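PDB 7JVE: DsbA family protein from Salmonella typhimurium, which acts as a trimeric thioredoxin-like enzyme with both thiol oxidase and disulfide isomerase activities. Local coordinates for residues 221-234 with 242-254. Numbering follows the deposited sequence.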
ATOM      1  N   VAL A 221      -2.875   8.872 -26.282  1.00 24.65           N
ATOM      2  CA  VAL A 221      -2.568   8.343 -27.600  1.00 23.78           C
ATOM      3  C   VAL A 221      -3.835   8.447 -28.443  1.00 27.62           C
ATOM      4  O   VAL A 221      -4.886   7.919 -28.059  1.00 27.35           O
ATOM      5  CB  VAL A 221      -2.066   6.896 -27.514  1.00 24.78           C
ATOM      6  CG1 VAL A 221      -1.511   6.444 -28.856  1.00 24.60           C
ATOM      7  CG2 VAL A 221      -1.017   6.781 -26.373  1.00 21.22           C
ATOM      8  N   MET A 222      -3.741   9.124 -29.583  1.00 27.12           N
ATOM      9  CA  MET A 222      -4.921   9.485 -30.350  1.00 28.95           C
ATOM     10  C   MET A 222      -4.525   9.805 -31.781  1.00 32.17           C
ATOM     11  O   MET A 222      -3.392  10.242 -32.029  1.00 29.45           O
ATOM     12  CB  MET A 222      -5.630  10.679 -29.707  1.00 29.05           C
ATOM     13  CG  MET A 222      -4.812  11.943 -29.758  1.00 30.09           C
ATOM     14  SD  MET A 222      -5.482  13.295 -28.773  1.00 33.31           S
ATOM     15  CE  MET A 222      -7.234  13.231 -29.169  1.00 32.24           C
ATOM     16  N   PRO A 223      -5.423   9.589 -32.742  1.00 34.80           N
ATOM     17  CA  PRO A 223      -5.191  10.103 -34.095  1.00 39.46           C
ATOM     18  C   PRO A 223      -5.180  11.620 -34.076  1.00 36.26           C
ATOM     19  O   PRO A 223      -5.857  12.260 -33.271  1.00 34.33           O
ATOM     20  CB  PRO A 223      -6.387   9.569 -34.906  1.00 39.08           C
ATOM     21  CG  PRO A 223      -7.031   8.534 -34.023  1.00 38.79           C
ATOM     22  CD  PRO A 223      -6.752   8.968 -32.617  1.00 35.52           C
ATOM     23  N   GLN A 224      -4.404  12.200 -34.987  1.00 40.31           N
ATOM     24  CA  GLN A 224      -4.310  13.649 -35.020  1.00 40.31           C
ATOM     25  C   GLN A 224      -5.472  14.274 -35.779  1.00 45.28           C
ATOM     26  O   GLN A 224      -5.905  15.376 -35.425  1.00 47.45           O
ATOM     27  CB  GLN A 224      -2.979  14.067 -35.635  1.00 42.18           C
ATOM     28  CG  GLN A 224      -1.744  13.722 -34.794  1.00 34.86           C
ATOM     29  CD  GLN A 224      -0.656  14.761 -34.956  1.00 35.90           C
ATOM     30  OE1 GLN A 224      -0.505  15.638 -34.118  1.00 36.45           O
ATOM     31  NE2 GLN A 224       0.084  14.687 -36.061  1.00 33.41           N
ATOM     32  N   THR A 225      -5.990  13.599 -36.808  1.00 46.10           N
ATOM     33  CA  THR A 225      -7.084  14.147 -37.601  1.00 57.16           C
ATOM     34  C   THR A 225      -8.363  14.044 -36.797  1.00 60.76           C
ATOM     35  O   THR A 225      -8.663  12.992 -36.226  1.00 57.72           O
ATOM     36  CB  THR A 225      -7.300  13.369 -38.896  1.00 61.38           C
ATOM     37  OG1 THR A 225      -7.721  12.042 -38.557  1.00 70.77           O
ATOM     38  CG2 THR A 225      -6.003  13.323 -39.709  1.00 59.26           C
ATOM     39  N   GLN A 226      -9.142  15.121 -36.785  1.00 78.16           N
ATOM     40  CA  GLN A 226     -10.207  15.216 -35.808  1.00 77.92           C
ATOM     41  C   GLN A 226     -11.306  14.240 -36.227  1.00 80.98           C
ATOM     42  O   GLN A 226     -12.063  14.476 -37.180  1.00 84.63           O
ATOM     43  CB  GLN A 226     -10.707  16.640 -35.634  1.00 80.12           C
ATOM     44  CG  GLN A 226     -11.247  16.731 -34.209  1.00 85.76           C
ATOM     45  CD  GLN A 226     -11.780  18.080 -33.786  1.00 92.44           C
ATOM     46  OE1 GLN A 226     -11.982  18.970 -34.606  1.00 99.43           O
ATOM     47  NE2 GLN A 226     -11.864  18.270 -32.470  1.00102.66           N
ATOM     48  N   ASP A 227     -11.348  13.118 -35.516  1.00 85.87           N
ATOM     49  CA  ASP A 227     -12.254  11.997 -35.708  1.00 86.80           C
ATOM     50  C   ASP A 227     -12.810  11.692 -34.327  1.00 86.64           C
ATOM     51  O   ASP A 227     -12.049  11.640 -33.353  1.00 83.39           O
ATOM     52  CB  ASP A 227     -11.494  10.794 -36.283  1.00 90.84           C
ATOM     53  CG  ASP A 227     -12.409   9.695 -36.782  1.00 97.65           C
ATOM     54  OD1 ASP A 227     -13.476  10.012 -37.352  1.00 98.35           O
ATOM     55  OD2 ASP A 227     -12.047   8.509 -36.608  1.00 99.01           O
ATOM     56  N   GLY A 228     -14.120  11.525 -34.225  1.00 86.21           N
ATOM     57  CA  GLY A 228     -14.712  11.305 -32.921  1.00 77.71           C
ATOM     58  C   GLY A 228     -14.711   9.846 -32.528  1.00 76.04           C
ATOM     59  O   GLY A 228     -15.530   9.410 -31.709  1.00 73.51           O
ATOM     60  N   ASP A 229     -13.795   9.077 -33.115  1.00 74.91           N
ATOM     61  CA  ASP A 229     -13.746   7.638 -32.878  1.00 71.89           C
ATOM     62  C   ASP A 229     -13.088   7.388 -31.526  1.00 61.87           C
ATOM     63  O   ASP A 229     -11.861   7.316 -31.412  1.00 51.77           O
ATOM     64  CB  ASP A 229     -13.032   6.924 -34.019  1.00 70.24           C
ATOM     65  CG  ASP A 229     -13.420   5.456 -34.112  1.00 72.32           C
ATOM     66  OD1 ASP A 229     -13.071   4.799 -35.119  1.00 73.10           O
ATOM     67  OD2 ASP A 229     -14.041   4.948 -33.147  1.00 72.24           O
ATOM     68  N   VAL A 230     -13.931   7.267 -30.494  1.00 59.61           N
ATOM     69  CA  VAL A 230     -13.493   6.949 -29.141  1.00 56.08           C
ATOM     70  C   VAL A 230     -12.618   5.703 -29.145  1.00 58.69           C
ATOM     71  O   VAL A 230     -11.743   5.529 -28.275  1.00 48.72           O
ATOM     72  CB  VAL A 230     -14.727   6.769 -28.220  1.00 54.65           C
ATOM     73  CG1 VAL A 230     -15.574   8.044 -28.185  1.00 49.77           C
ATOM     74  CG2 VAL A 230     -15.560   5.560 -28.645  1.00 50.39           C
ATOM     75  N   LYS A 231     -12.824   4.832 -30.140  1.00 64.29           N
ATOM     76  CA  LYS A 231     -12.161   3.542 -30.247  1.00 62.00           C
ATOM     77  C   LYS A 231     -10.697   3.641 -30.648  1.00 58.87           C
ATOM     78  O   LYS A 231      -9.990   2.636 -30.538  1.00 58.83           O
ATOM     79  CB  LYS A 231     -12.906   2.659 -31.256  1.00 69.48           C
ATOM     80  CG  LYS A 231     -12.471   1.199 -31.233  1.00 79.62           C
ATOM     81  CD  LYS A 231     -12.881   0.522 -29.931  1.00 84.58           C
ATOM     82  CE  LYS A 231     -14.398   0.394 -29.808  1.00 79.51           C
ATOM     83  NZ  LYS A 231     -14.947  -0.594 -30.771  1.00 79.07           N
ATOM     84  N   ARG A 232     -10.225   4.804 -31.110  1.00 50.94           N
ATOM     85  CA  ARG A 232      -8.825   4.978 -31.497  1.00 46.70           C
ATOM     86  C   ARG A 232      -8.008   5.793 -30.497  1.00 38.92           C
ATOM     87  O   ARG A 232      -6.872   6.162 -30.806  1.00 36.57           O
ATOM     88  CB  ARG A 232      -8.733   5.627 -32.881  1.00 49.45           C
ATOM     89  CG  ARG A 232      -9.334   4.804 -34.021  1.00 53.70           C
ATOM     90  CD  ARG A 232      -8.512   4.950 -35.294  1.00 52.40           C
ATOM     91  NE  ARG A 232      -8.805   6.202 -36.005  1.00 63.82           N
ATOM     92  CZ  ARG A 232      -8.018   6.773 -36.927  1.00 65.49           C
ATOM     93  NH1 ARG A 232      -6.862   6.217 -37.284  1.00 58.47           N
ATOM     94  NH2 ARG A 232      -8.395   7.910 -37.508  1.00 67.07           N
ATOM     95  N   VAL A 233      -8.542   6.075 -29.313  1.00 38.00           N
ATOM     96  CA  VAL A 233      -7.886   6.917 -28.314  1.00 32.09           C
ATOM     97  C   VAL A 233      -7.598   6.081 -27.074  1.00 30.69           C
ATOM     98  O   VAL A 233      -8.444   5.300 -26.636  1.00 32.03           O
ATOM     99  CB  VAL A 233      -8.766   8.118 -27.929  1.00 28.98           C
ATOM    100  CG1 VAL A 233      -8.066   9.001 -26.894  1.00 26.11           C
ATOM    101  CG2 VAL A 233      -9.199   8.899 -29.162  1.00 33.10           C
ATOM    102  N   THR A 234      -6.435   6.270 -26.473  1.00 29.28           N
ATOM    103  CA  THR A 234      -6.154   5.542 -25.247  1.00 29.89           C
ATOM    104  C   THR A 234      -5.483   6.500 -24.268  1.00 28.81           C
ATOM    105  O   THR A 234      -4.564   7.229 -24.653  1.00 24.80           O
ATOM    106  CB  THR A 234      -5.254   4.328 -25.512  1.00 26.81           C
ATOM    107  OG1 THR A 234      -5.733   3.619 -26.654  1.00 28.38           O
ATOM    108  CG2 THR A 234      -5.371   3.371 -24.340  1.00 24.86           C
ATOM    109  N   GLN A 242       6.109  -0.803 -22.569  1.00 33.46           N
ATOM    110  CA  GLN A 242       6.268  -0.541 -24.000  1.00 35.53           C
ATOM    111  C   GLN A 242       5.170  -1.219 -24.819  1.00 36.14           C
ATOM    112  O   GLN A 242       4.628  -0.628 -25.758  1.00 34.52           O
ATOM    113  CB  GLN A 242       7.644  -1.002 -24.478  1.00 38.50           C
ATOM    114  CG  GLN A 242       7.926  -0.694 -25.954  1.00 37.92           C
ATOM    115  CD  GLN A 242       9.418  -0.674 -26.281  1.00 42.63           C
ATOM    116  OE1 GLN A 242      10.251  -0.592 -25.380  1.00 43.24           O
ATOM    117  NE2 GLN A 242       9.759  -0.787 -27.578  1.00 40.30           N
ATOM    118  N   ASP A 243       4.838  -2.468 -24.491  1.00 37.49           N
ATOM    119  CA  ASP A 243       3.780  -3.163 -25.216  1.00 38.15           C
ATOM    120  C   ASP A 243       2.455  -2.422 -25.121  1.00 37.52           C
ATOM    121  O   ASP A 243       1.731  -2.296 -26.116  1.00 40.70           O
ATOM    122  CB  ASP A 243       3.629  -4.581 -24.684  1.00 41.24           C
ATOM    123  CG  ASP A 243       4.719  -5.496 -25.179  1.00 58.20           C
ATOM    124  OD1 ASP A 243       5.491  -5.056 -26.067  1.00 62.46           O
ATOM    125  OD2 ASP A 243       4.810  -6.644 -24.675  1.00 68.04           O
ATOM    126  N   MET A 244       2.109  -1.941 -23.930  1.00 34.41           N
ATOM    127  CA  MET A 244       0.833  -1.260 -23.771  1.00 35.72           C
ATOM    128  C   MET A 244       0.800   0.027 -24.602  1.00 34.87           C
ATOM    129  O   MET A 244      -0.184   0.315 -25.295  1.00 33.68           O
ATOM    130  CB  MET A 244       0.596  -0.977 -22.285  1.00 37.84           C
ATOM    131  CG  MET A 244      -0.767  -0.391 -21.978  1.00 41.72           C
ATOM    132  SD  MET A 244      -1.996  -1.729 -22.182  1.00 57.65           S
ATOM    133  CE  MET A 244      -1.433  -2.913 -20.961  1.00 54.85           C
ATOM    134  N   LEU A 245       1.880   0.806 -24.563  1.00 30.37           N
ATOM    135  CA  LEU A 245       1.919   2.018 -25.366  1.00 30.45           C
ATOM    136  C   LEU A 245       1.932   1.686 -26.853  1.00 32.37           C
ATOM    137  O   LEU A 245       1.315   2.393 -27.658  1.00 29.77           O
ATOM    138  CB  LEU A 245       3.131   2.867 -24.982  1.00 28.29           C
ATOM    139  CG  LEU A 245       2.949   3.716 -23.724  1.00 29.76           C
ATOM    140  CD1 LEU A 245       4.289   4.273 -23.265  1.00 30.25           C
ATOM    141  CD2 LEU A 245       1.925   4.840 -23.936  1.00 25.81           C
ATOM    142  N   GLN A 246       2.616   0.604 -27.237  1.00 32.74           N
ATOM    143  CA  GLN A 246       2.649   0.223 -28.644  1.00 30.37           C
ATOM    144  C   GLN A 246       1.257  -0.168 -29.147  1.00 32.65           C
ATOM    145  O   GLN A 246       0.869   0.204 -30.260  1.00 33.45           O
ATOM    146  CB  GLN A 246       3.638  -0.925 -28.874  1.00 31.08           C
ATOM    147  CG  GLN A 246       3.932  -1.172 -30.383  1.00 33.57           C
ATOM    148  CD  GLN A 246       4.576   0.065 -31.061  1.00 38.83           C
ATOM    149  OE1 GLN A 246       5.663   0.507 -30.668  1.00 37.57           O
ATOM    150  NE2 GLN A 246       3.912   0.610 -32.072  1.00 33.23           N
ATOM    151  N   MET A 247       0.491  -0.928 -28.351  1.00 33.41           N
ATOM    152  CA  MET A 247      -0.858  -1.292 -28.791  1.00 32.65           C
ATOM    153  C   MET A 247      -1.728  -0.053 -28.981  1.00 32.44           C
ATOM    154  O   MET A 247      -2.468   0.049 -29.966  1.00 35.21           O
ATOM    155  CB  MET A 247      -1.514  -2.282 -27.807  1.00 37.63           C
ATOM    156  CG  MET A 247      -0.847  -3.685 -27.729  1.00 47.85           C
ATOM    157  SD  MET A 247      -1.699  -4.953 -26.671  1.00 90.68           S
ATOM    158  CE  MET A 247      -1.360  -4.397 -24.940  1.00 57.28           C
ATOM    159  N   ALA A 248      -1.607   0.918 -28.076  1.00 29.38           N
ATOM    160  CA  ALA A 248      -2.348   2.168 -28.190  1.00 31.27           C
ATOM    161  C   ALA A 248      -1.960   2.929 -29.454  1.00 35.75           C
ATOM    162  O   ALA A 248      -2.815   3.546 -30.105  1.00 34.40           O
ATOM    163  CB  ALA A 248      -2.095   3.045 -26.957  1.00 26.10           C
ATOM    164  N   ILE A 249      -0.671   2.901 -29.814  1.00 35.03           N
ATOM    165  CA  ILE A 249      -0.220   3.531 -31.055  1.00 32.91           C
ATOM    166  C   ILE A 249      -0.871   2.856 -32.258  1.00 32.71           C
ATOM    167  O   ILE A 249      -1.376   3.520 -33.165  1.00 36.02           O
ATOM    168  CB  ILE A 249       1.320   3.502 -31.140  1.00 33.15           C
ATOM    169  CG1 ILE A 249       1.930   4.502 -30.144  1.00 31.02           C
ATOM    170  CG2 ILE A 249       1.809   3.770 -32.558  1.00 31.95           C
ATOM    171  CD1 ILE A 249       3.430   4.318 -29.935  1.00 27.90           C
ATOM    172  N   GLN A 250      -0.884   1.526 -32.280  1.00 33.05           N
ATOM    173  CA  GLN A 250      -1.459   0.834 -33.432  1.00 38.11           C
ATOM    174  C   GLN A 250      -2.959   1.088 -33.530  1.00 39.25           C
ATOM    175  O   GLN A 250      -3.501   1.238 -34.630  1.00 40.51           O
ATOM    176  CB  GLN A 250      -1.149  -0.667 -33.363  1.00 38.89           C
ATOM    177  CG  GLN A 250       0.348  -0.964 -33.375  1.00 38.62           C
ATOM    178  CD  GLN A 250       1.046  -0.401 -34.629  1.00 43.94           C
ATOM    179  OE1 GLN A 250       1.936   0.454 -34.540  1.00 42.70           O
ATOM    180  NE2 GLN A 250       0.642  -0.886 -35.797  1.00 43.65           N
ATOM    181  N   LYS A 251      -3.639   1.162 -32.385  1.00 36.45           N
ATOM    182  CA  LYS A 251      -5.060   1.486 -32.374  1.00 37.41           C
ATOM    183  C   LYS A 251      -5.300   2.906 -32.883  1.00 44.22           C
ATOM    184  O   LYS A 251      -6.303   3.165 -33.567  1.00 42.51           O
ATOM    185  CB  LYS A 251      -5.587   1.294 -30.955  1.00 40.52           C
ATOM    186  CG  LYS A 251      -6.975   1.790 -30.648  1.00 47.76           C
ATOM    187  CD  LYS A 251      -7.336   1.305 -29.240  1.00 46.96           C
ATOM    188  CE  LYS A 251      -8.254   2.267 -28.503  1.00 46.46           C
ATOM    189  NZ  LYS A 251      -8.356   1.927 -27.046  1.00 47.00           N
ATOM    190  N   ALA A 252      -4.384   3.833 -32.583  1.00 39.91           N
ATOM    191  CA  ALA A 252      -4.521   5.205 -33.043  1.00 38.05           C
ATOM    192  C   ALA A 252      -4.185   5.353 -34.518  1.00 44.52           C
ATOM    193  O   ALA A 252      -4.636   6.316 -35.152  1.00 42.60           O
ATOM    194  CB  ALA A 252      -3.639   6.138 -32.206  1.00 32.96           C
ATOM    195  N   LYS A 253      -3.410   4.428 -35.083  1.00 44.86           N
ATOM    196  CA  LYS A 253      -3.168   4.460 -36.516  1.00 45.24           C
ATOM    197  C   LYS A 253      -4.252   3.750 -37.310  1.00 51.83           C
ATOM    198  O   LYS A 253      -4.573   4.182 -38.424  1.00 57.75           O
ATOM    199  CB  LYS A 253      -1.802   3.848 -36.837  1.00 47.57           C
ATOM    200  CG  LYS A 253      -0.653   4.745 -36.435  1.00 47.94           C
ATOM    201  CD  LYS A 253       0.695   4.286 -36.999  1.00 47.23           C
ATOM    202  CE  LYS A 253       1.099   2.936 -36.489  1.00 45.84           C
ATOM    203  NZ  LYS A 253       2.548   2.943 -36.114  1.00 55.11           N
ATOM    204  N   GLY A 254      -4.827   2.686 -36.762  1.00 62.57           N
ATOM    205  CA  GLY A 254      -5.845   1.915 -37.449  1.00 68.89           C
ATOM    206  C   GLY A 254      -7.119   2.686 -37.739  1.00 75.74           C
ATOM    207  O   GLY A 254      -7.787   2.440 -38.750  1.00 81.79           O
TER
HETATM  208  O   HOH W   1      -5.011   4.619 -28.913  1.00 26.71           O
HETATM  209  O   HOH W   2      -9.439   3.779 -24.483  1.00 27.93           O
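Strand 221-223 and helix 242-253 touch while running nearly parallel, their axes 14° apart and 7.0 Å at closest approach, and the chain after the strand turns back so that Arg232 and Thr234 also reach the helix. Val221 and Thr234 exchange backbone hydrogen bonds in both directions, joining antiparallel strands 218-223 and 234-237 ahead of the helix: the C-terminal beta-beta-alpha unit of the thioredoxin fold. Val221 packs against the helix face made by Leu245, Ala248, Ile249 and Ala252; a chi1 of -170° turns CG1 away from the backbone N and onto the Ala248 carbonyl, 3.4 Å from its O. Further along, Lys251 stretches across the Thr234 side chain at about a right angle, and its NZ donates to Thr234 OG1 (3.1 Å) and, weakly, to Val233 O. A water bridges Thr234 OG1 and Ala248 O, 2.7 Å from the latter. At the C-terminal end of the helix, Pro223 CG sits 3.5 Å above the centre of the Arg232 guanidinium, while Lys253 O lies near the plane at its edge. Around this pairing, Leu245 meets Leu107 of helix 95-110, Ile249 and Ala252 lean on strand 84-90, and Thr234 touches Gln55 of helix 37-64.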